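Local coordinates for protein nigritoxine (Vibrio nigripulchritudo, PDB 5M41) that is a bacterial toxin active against crustaceans and insects, with a fold described as new, at residues Asn620-Gly623 and Glu627-Val630. Sequence-based numbering, arbitrary orientation.
Sequences NKYG and EWLV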
ATOM      1  N   ASN A 620      15.711  -9.065 -10.939  1.00 67.82           N
ATOM      2  CA  ASN A 620      16.972  -9.632 -10.486  1.00 72.41           C
ATOM      3  C   ASN A 620      17.648 -10.484 -11.553  1.00 71.38           C
ATOM      4  O   ASN A 620      18.864 -10.431 -11.705  1.00 76.76           O
ATOM      5  CB  ASN A 620      16.776 -10.464  -9.217  1.00 71.46           C
ATOM      6  CG  ASN A 620      18.058 -11.122  -8.762  1.00 74.24           C
ATOM      7  OD1 ASN A 620      18.960 -10.465  -8.250  1.00 74.79           O
ATOM      8  ND2 ASN A 620      18.154 -12.422  -8.970  1.00 77.28           N
ATOM      9  N   LYS A 621      16.849 -11.256 -12.287  1.00 68.12           N
ATOM     10  CA  LYS A 621      17.350 -12.205 -13.275  1.00 67.20           C
ATOM     11  C   LYS A 621      17.688 -11.555 -14.615  1.00 70.06           C
ATOM     12  O   LYS A 621      18.789 -11.710 -15.126  1.00 72.48           O
ATOM     13  CB  LYS A 621      16.331 -13.335 -13.465  1.00 66.36           C
ATOM     14  CG  LYS A 621      16.698 -14.375 -14.510  1.00 68.78           C
ATOM     15  CD  LYS A 621      17.911 -15.212 -14.114  1.00 72.16           C
ATOM     16  CE  LYS A 621      18.529 -15.859 -15.352  1.00 73.26           C
ATOM     17  NZ  LYS A 621      19.615 -16.832 -15.038  1.00 75.94           N
ATOM     18  N   TYR A 622      16.723 -10.861 -15.205  1.00 66.76           N
ATOM     19  CA  TYR A 622      16.963 -10.126 -16.429  1.00 66.73           C
ATOM     20  C   TYR A 622      16.745  -8.671 -16.069  1.00 69.11           C
ATOM     21  O   TYR A 622      16.561  -8.351 -14.903  1.00 75.68           O
ATOM     22  CB  TYR A 622      16.035 -10.616 -17.536  1.00 63.32           C
ATOM     23  CG  TYR A 622      16.219 -12.087 -17.838  1.00 60.65           C
ATOM     24  CD1 TYR A 622      17.470 -12.589 -18.202  1.00 62.71           C
ATOM     25  CD2 TYR A 622      15.152 -12.978 -17.755  1.00 57.32           C
ATOM     26  CE1 TYR A 622      17.657 -13.939 -18.468  1.00 61.58           C
ATOM     27  CE2 TYR A 622      15.322 -14.331 -18.026  1.00 59.43           C
ATOM     28  CZ  TYR A 622      16.577 -14.807 -18.384  1.00 61.15           C
ATOM     29  OH  TYR A 622      16.762 -16.145 -18.657  1.00 62.27           O
ATOM     30  N   GLY A 623      16.769  -7.762 -17.017  1.00 68.78           N
ATOM     31  CA  GLY A 623      16.710  -6.364 -16.581  1.00 67.72           C
ATOM     32  C   GLY A 623      15.384  -5.896 -15.998  1.00 62.60           C
ATOM     33  O   GLY A 623      14.532  -6.688 -15.586  1.00 59.19           O
ATOM     34  N   GLU A 627      11.495  -2.701 -19.825  1.00 50.45           N
ATOM     35  CA  GLU A 627      12.478  -2.608 -20.893  1.00 50.84           C
ATOM     36  C   GLU A 627      12.549  -3.966 -21.603  1.00 49.45           C
ATOM     37  O   GLU A 627      12.603  -4.024 -22.841  1.00 47.80           O
ATOM     38  CB  GLU A 627      13.850  -2.188 -20.336  1.00 53.63           C
ATOM     39  CG  GLU A 627      13.906  -0.732 -19.874  1.00 56.63           C
ATOM     40  CD  GLU A 627      15.264  -0.294 -19.334  1.00 58.60           C
ATOM     41  OE1 GLU A 627      16.118  -1.129 -19.012  1.00 61.77           O
ATOM     42  OE2 GLU A 627      15.487   0.916 -19.206  1.00 66.43           O
ATOM     43  N   TRP A 628      12.509  -5.057 -20.827  1.00 46.02           N
ATOM     44  CA  TRP A 628      12.623  -6.382 -21.421  1.00 45.56           C
ATOM     45  C   TRP A 628      11.511  -6.644 -22.408  1.00 44.29           C
ATOM     46  O   TRP A 628      11.754  -7.176 -23.498  1.00 45.98           O
ATOM     47  CB  TRP A 628      12.732  -7.482 -20.355  1.00 44.30           C
ATOM     48  CG  TRP A 628      13.088  -8.839 -20.929  1.00 44.60           C
ATOM     49  CD1 TRP A 628      14.333  -9.468 -20.929  1.00 45.51           C
ATOM     50  CD2 TRP A 628      12.195  -9.771 -21.631  1.00 41.42           C
ATOM     51  NE1 TRP A 628      14.260 -10.694 -21.553  1.00 45.23           N
ATOM     52  CE2 TRP A 628      13.015 -10.924 -22.009  1.00 43.23           C
ATOM     53  CE3 TRP A 628      10.845  -9.758 -21.979  1.00 41.33           C
ATOM     54  CZ2 TRP A 628      12.483 -12.016 -22.689  1.00 42.15           C
ATOM     55  CZ3 TRP A 628      10.320 -10.860 -22.667  1.00 39.24           C
ATOM     56  CH2 TRP A 628      11.122 -11.954 -23.013  1.00 42.19           C
ATOM     57  N   LEU A 629      10.284  -6.268 -22.046  1.00 44.20           N
ATOM     58  CA  LEU A 629       9.099  -6.549 -22.871  1.00 43.21           C
ATOM     59  C   LEU A 629       9.025  -5.696 -24.144  1.00 44.26           C
ATOM     60  O   LEU A 629       8.639  -6.184 -25.211  1.00 44.87           O
ATOM     61  CB  LEU A 629       7.813  -6.380 -22.043  1.00 43.42           C
ATOM     62  CG  LEU A 629       7.611  -7.472 -20.976  1.00 44.22           C
ATOM     63  CD1 LEU A 629       6.573  -7.067 -19.925  1.00 43.09           C
ATOM     64  CD2 LEU A 629       7.257  -8.802 -21.642  1.00 42.13           C
ATOM     65  N   VAL A 630       9.387  -4.426 -24.022  1.00 43.13           N
ATOM     66  CA  VAL A 630       9.463  -3.545 -25.168  1.00 43.13           C
ATOM     67  C   VAL A 630      10.536  -4.095 -26.109  1.00 44.88           C
ATOM     68  O   VAL A 630      10.303  -4.196 -27.304  1.00 43.87           O
ATOM     69  CB  VAL A 630       9.759  -2.080 -24.744  1.00 43.09           C
ATOM     70  CG1 VAL A 630      10.157  -1.222 -25.946  1.00 44.36           C
ATOM     71  CG2 VAL A 630       8.537  -1.483 -24.048  1.00 42.52           C
TER
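Tyr622 OH is hydrogen-bonded to Asp641 OD2, while at the other end of the side chain Tyr622 CB faces Trp628. The meeting is apolar: Tyr622 CB approaches Trp628 CD1, on the pyrrole side of the indole, to 4.0 Å. The two aromatic planes are inclined by 30° and strongly offset, with 5.7 Å between the centroids of the phenol ring and the five-membered ring, so this is not a face-to-face stack. No hydrogen bond joins the two segments. The CB of Trp628 already points toward the tyrosine, and CG anti to the backbone N (chi1 -170°) brings CD1 to Tyr622 CB. On the tyrosine, the CG methylene of Lys621 sits over one face of the phenol ring, 3.7 Å above its plane. Tyr622 is also the first residue to leave helical geometry after helix 618-621, and the chain turns through Gly623 into helix 625-632. Phe618 meets the indole edge-to-face, and Thr608 of helix 603-614 touches both Tyr622 and Trp628. With a single close carbon contact between its segments, the turn linking the two helices gains mainly non-directional apolar contact here, and the directional hold on the tyrosine hydroxyl comes from outside them.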